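PDB 3VTX: MamA from Candidatus Magnetobacterium bavaricum, which is a tetratricopeptide-repeat protein, an all-helical solenoid of the kind that commonly serves as a scaffold for protein-protein interactions. Local coordinates for residues A[75-80]-A[106-111]; A[87-92]-A[117-122]. All coordinates share one frame; numbering follows the deposited sequence. Where two conformers were deposited one is given.

How the interactions relate
Both contacts fasten helix 107-119 to the helical pair before it, one near each of its ends, and their centres lie 14 Å apart. Interaction 1 is the more central, about 5 Å from the centre of the chain and partly buried; it sets the start of helix 107-119 against helix 73-85 through aromatic and apolar surfaces. Interaction 2, about 14 Å from that centre, is a surface contact in which the start of helix 89-102 meets the C-terminal end of helix 107-119 and the turn after it through a lysine amine and a methionine chain. The two adjoin where Gly80 O lies 3.3 Å from Ala92 CB, a packing contact between successive helices of the solenoid.

Interaction 1. Residues A[75-80]-A[106-111]; sequences AYYILG and YADAYY
The backbones of Tyr77 and Ala109 come within 6.0 Å of each other, CA to CA, where helix 73-85 faces the first turn of helix 107-119. Within segment 75-80, Tyr77 makes every contact. Its CG stands anti to the backbone N (chi1 169°), which sends the ring across to the other helix. There CD1 lies 3.7 Å from Ala109 CA and CE1 3.5 Å from Asp108 O, so these two ring atoms meet the backbone of consecutive residues in an oblique approach. Farther out, Tyr77 OH lies 3.7 Å from Asp108 CB, a van der Waals contact, with the ring and carboxylate planes 47° apart. Tyr106, at the N-cap position, comes to the root of the same side chain: its OH is 3.4 Å from Tyr77 CB, and its CE2 lies 3.6 Å from that CB. The two side chains cross at about a right angle, yet their ring planes are only 42° apart with centroids separated by 5.1 Å, an oblique aromatic pair. Tyr106, Asp108 and Ala109 thus all meet Tyr77 from one side of its ring, by van der Waals contact. Around this junction, Ala109 also packs on Ile100 of helix 89-102, while Ile78 and Leu79 turn to helix 55-68 and Tyr111 reaches Thr133 of helix 123-136, continuing the helix-on-helix succession of the repeats.

Interaction 2. Residues A[87-92]-A[117-122]; sequences DEKQAA and YDSMGE
Lys89 reaches from the first turn of helix 89-102 to the end of helix 107-119 and meets Ser119 and Met120 there. The gap it spans is wide, since the nearest CA atoms, those of Lys89 and Met120, are 8.1 Å apart. With chi2 to chi4 all near 180°, the lysine chain stays extended beyond CG and brings NZ to 2.9 Å from Ser119 OG, donating a hydrogen bond. The serine oxygen is also hydrogen-bonded to Val116 O in its own helix, a second bond that helps fix the hydroxyl. Alongside, the lysine and methionine chains run antiparallel, with Lys89 CD 3.5 Å from Met120 CG and Met120 SD at an ordinary 4.0 Å from Lys89 CB. The short bond to Ser119, which also packs inward on Phe84 of helix 73-85, is the tight part; Met120 is exposed and gives the contact its solvent side, although its chain also touches Ile93. Gly121 is the first residue to leave helical angles (phi 84°), in a Schellman motif made by Glu122 N to Tyr117 O and Gly121 N to Asp118 O. Met120 N is a second donor to Tyr117 O, from the opposite face of the carbonyl plane. The start of one helix thus packs against the end of the next along a tetratricopeptide solenoid, bordered by the turn into helix 123-136.

Interaction 1. Residues A[75-80]-A[106-111]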
# COMPACT_ATOMS: atom_id res chain seq x y z
N ALA A 75 -3.62 4.91 -7.49
CA ALA A 75 -4.45 5.78 -6.67
C ALA A 75 -5.35 5.01 -5.70
O ALA A 75 -5.46 5.38 -4.54
CB ALA A 75 -5.27 6.72 -7.54
N TYR A 76 -6.02 3.97 -6.19
CA TYR A 76 -6.81 3.10 -5.37
C TYR A 76 -5.98 2.40 -4.29
O TYR A 76 -6.47 2.23 -3.16
CB TYR A 76 -7.63 2.14 -6.23
CG TYR A 76 -8.88 2.75 -6.83
CD1 TYR A 76 -9.93 3.14 -6.03
CD2 TYR A 76 -9.02 2.90 -8.23
CE1 TYR A 76 -11.07 3.70 -6.59
CE2 TYR A 76 -10.17 3.43 -8.78
CZ TYR A 76 -11.17 3.80 -7.98
OH TYR A 76 -12.37 4.31 -8.52
N TYR A 77 -4.77 1.96 -4.64
CA TYR A 77 -3.91 1.30 -3.70
C TYR A 77 -3.59 2.27 -2.57
O TYR A 77 -3.56 1.89 -1.41
CB TYR A 77 -2.61 0.80 -4.39
CG TYR A 77 -1.55 0.33 -3.39
CD1 TYR A 77 -1.73 -0.85 -2.62
CD2 TYR A 77 -0.42 1.10 -3.15
CE1 TYR A 77 -0.77 -1.22 -1.74
CE2 TYR A 77 0.57 0.72 -2.20
CZ TYR A 77 0.33 -0.44 -1.51
OH TYR A 77 1.24 -0.88 -0.56
N ILE A 78 -3.23 3.50 -2.91
CA ILE A 78 -2.83 4.48 -1.91
C ILE A 78 -4.03 4.85 -1.08
O ILE A 78 -3.93 4.88 0.14
CB ILE A 78 -2.15 5.71 -2.50
CG1 ILE A 78 -0.88 5.32 -3.29
CG2 ILE A 78 -1.89 6.72 -1.35
CD1 ILE A 78 -0.24 6.47 -4.18
N LEU A 79 -5.17 5.03 -1.71
CA LEU A 79 -6.42 5.34 -1.01
C LEU A 79 -6.78 4.21 -0.08
O LEU A 79 -7.12 4.41 1.06
CB LEU A 79 -7.56 5.54 -2.01
CG LEU A 79 -8.99 5.79 -1.42
CD1 LEU A 79 -8.96 6.97 -0.41
CD2 LEU A 79 -10.06 6.05 -2.56
N GLY A 80 -6.70 2.99 -0.58
CA GLY A 80 -7.05 1.87 0.33
C GLY A 80 -6.06 1.66 1.46
O GLY A 80 -6.45 1.41 2.60
N TYR A 106 -1.10 -6.94 -9.00
CA TYR A 106 -0.58 -5.87 -8.19
C TYR A 106 -0.25 -6.46 -6.81
O TYR A 106 -1.09 -6.43 -5.89
CB TYR A 106 -1.62 -4.79 -7.97
CG TYR A 106 -1.14 -3.41 -7.54
CD1 TYR A 106 0.12 -3.18 -7.00
CD2 TYR A 106 -2.00 -2.34 -7.65
CE1 TYR A 106 0.52 -1.91 -6.58
CE2 TYR A 106 -1.60 -1.05 -7.29
CZ TYR A 106 -0.36 -0.85 -6.76
OH TYR A 106 0.02 0.39 -6.43
N ALA A 107 0.96 -6.95 -6.67
CA ALA A 107 1.28 -7.70 -5.43
C ALA A 107 1.14 -6.89 -4.16
O ALA A 107 0.70 -7.41 -3.16
CB ALA A 107 2.73 -8.22 -5.54
N ASP A 108 1.51 -5.62 -4.17
CA ASP A 108 1.37 -4.79 -2.98
C ASP A 108 -0.07 -4.65 -2.51
O ASP A 108 -0.32 -4.63 -1.28
CB ASP A 108 1.98 -3.42 -3.19
CG ASP A 108 3.51 -3.42 -2.90
OD1 ASP A 108 3.98 -3.60 -1.72
OD2 ASP A 108 4.20 -3.12 -3.88
N ALA A 109 -0.97 -4.57 -3.46
CA ALA A 109 -2.37 -4.47 -3.18
C ALA A 109 -2.92 -5.73 -2.60
O ALA A 109 -3.74 -5.65 -1.67
CB ALA A 109 -3.15 -4.07 -4.47
N TYR A 110 -2.54 -6.89 -3.14
CA TYR A 110 -3.06 -8.14 -2.61
C TYR A 110 -2.51 -8.30 -1.16
O TYR A 110 -3.25 -8.77 -0.29
CB TYR A 110 -2.60 -9.35 -3.35
CG TYR A 110 -3.35 -9.61 -4.65
CD1 TYR A 110 -2.74 -9.33 -5.85
CD2 TYR A 110 -4.63 -10.11 -4.65
CE1 TYR A 110 -3.41 -9.60 -7.05
CE2 TYR A 110 -5.32 -10.37 -5.88
CZ TYR A 110 -4.67 -10.07 -7.06
OH TYR A 110 -5.30 -10.39 -8.31
N TYR A 111 -1.24 -7.95 -0.94
CA TYR A 111 -0.63 -8.10 0.41
C TYR A 111 -1.36 -7.21 1.42
O TYR A 111 -1.83 -7.69 2.46
CB TYR A 111 0.86 -7.90 0.44
CG TYR A 111 1.49 -8.28 1.75
CD1 TYR A 111 1.30 -9.56 2.22
CD2 TYR A 111 2.13 -7.38 2.53
CE1 TYR A 111 1.83 -9.95 3.46
CE2 TYR A 111 2.65 -7.76 3.79
CZ TYR A 111 2.48 -9.04 4.21
OH TYR A 111 3.01 -9.39 5.45

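Interaction 2. Residues A[87-92]-A[117-122]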
# COMPACT_ATOMS: atom_id res chain seq x y z
N ASP A 87 -8.17 3.40 10.10
CA ASP A 87 -9.14 2.47 10.72
C ASP A 87 -10.48 2.48 10.02
O ASP A 87 -11.56 2.43 10.68
CB ASP A 87 -9.32 2.84 12.20
CG ASP A 87 -9.70 1.66 13.01
OD1 ASP A 87 -9.29 0.56 12.60
OD2 ASP A 87 -10.40 1.84 14.05
N GLU A 88 -10.46 2.62 8.70
CA GLU A 88 -11.68 2.58 7.87
C GLU A 88 -11.50 1.34 6.99
O GLU A 88 -11.15 1.42 5.85
CB GLU A 88 -11.89 3.85 7.06
CG GLU A 88 -12.26 5.06 7.91
CD GLU A 88 -13.60 4.88 8.61
OE1 GLU A 88 -14.48 4.16 8.05
OE2 GLU A 88 -13.77 5.38 9.77
N LYS A 89 -11.82 0.17 7.55
CA LYS A 89 -11.36 -1.12 6.93
C LYS A 89 -12.21 -1.50 5.76
O LYS A 89 -11.67 -1.97 4.78
CB LYS A 89 -11.37 -2.21 7.99
CG LYS A 89 -10.25 -2.08 8.96
CD LYS A 89 -10.28 -3.14 9.96
CE LYS A 89 -9.24 -2.94 11.01
NZ LYS A 89 -9.20 -4.15 11.92
N GLN A 90 -13.52 -1.23 5.80
CA GLN A 90 -14.29 -1.51 4.61
C GLN A 90 -13.98 -0.59 3.46
O GLN A 90 -14.00 -1.00 2.31
CB GLN A 90 -15.80 -1.50 4.89
CG GLN A 90 -16.66 -1.98 3.71
CD GLN A 90 -16.31 -3.38 3.29
OE1 GLN A 90 -16.29 -4.29 4.11
NE2 GLN A 90 -15.97 -3.55 2.02
N ALA A 91 -13.66 0.67 3.74
CA ALA A 91 -13.28 1.54 2.66
C ALA A 91 -11.92 1.06 2.10
O ALA A 91 -11.62 1.32 0.95
CB ALA A 91 -13.16 3.05 3.17
N ALA A 92 -11.09 0.51 2.95
CA ALA A 92 -9.78 0.02 2.56
C ALA A 92 -9.97 -1.15 1.58
O ALA A 92 -9.34 -1.20 0.56
CB ALA A 92 -8.92 -0.40 3.74
N TYR A 117 -7.85 -7.91 5.82
CA TYR A 117 -8.73 -9.05 6.15
C TYR A 117 -8.30 -9.76 7.41
O TYR A 117 -9.09 -9.99 8.30
CB TYR A 117 -8.75 -10.03 5.04
CG TYR A 117 -9.69 -9.68 3.89
CD1 TYR A 117 -11.01 -9.24 4.09
CD2 TYR A 117 -9.27 -9.94 2.59
CE1 TYR A 117 -11.83 -8.98 2.98
CE2 TYR A 117 -10.11 -9.67 1.50
CZ TYR A 117 -11.36 -9.22 1.73
OH TYR A 117 -12.14 -9.00 0.61
N ASP A 118 -7.00 -9.94 7.58
CA ASP A 118 -6.57 -10.67 8.76
C ASP A 118 -6.86 -9.84 10.02
O ASP A 118 -7.21 -10.43 11.07
CB ASP A 118 -5.12 -11.05 8.72
CG ASP A 118 -4.78 -12.28 9.65
OD1 ASP A 118 -5.50 -13.28 9.56
OD2 ASP A 118 -3.83 -12.11 10.49
N SER A 119 -6.73 -8.53 9.90
CA SER A 119 -6.99 -7.64 11.02
C SER A 119 -8.41 -7.68 11.46
O SER A 119 -8.68 -7.27 12.60
CB SER A 119 -6.59 -6.20 10.79
OG SER A 119 -7.52 -5.54 9.95
N MET A 120 -9.28 -8.06 10.58
CA MET A 120 -10.72 -8.19 10.82
C MET A 120 -11.14 -9.58 11.26
O MET A 120 -12.33 -9.79 11.56
CB MET A 120 -11.46 -7.84 9.54
CG MET A 120 -11.30 -6.40 9.18
SD MET A 120 -11.86 -6.16 7.44
CE MET A 120 -13.62 -6.58 7.54
N GLY A 121 -10.20 -10.53 11.30
CA GLY A 121 -10.55 -11.89 11.56
C GLY A 121 -11.00 -12.71 10.39
O GLY A 121 -11.47 -13.86 10.54
N GLU A 122 -10.85 -12.16 9.21
CA GLU A 122 -11.27 -12.80 8.01
C GLU A 122 -10.09 -13.62 7.48
O GLU A 122 -9.49 -13.30 6.43
CB GLU A 122 -11.77 -11.78 7.00
CG GLU A 122 -13.13 -11.18 7.39
CD GLU A 122 -14.29 -12.14 7.14
OE1 GLU A 122 -14.15 -13.17 6.41
OE2 GLU A 122 -15.36 -11.84 7.73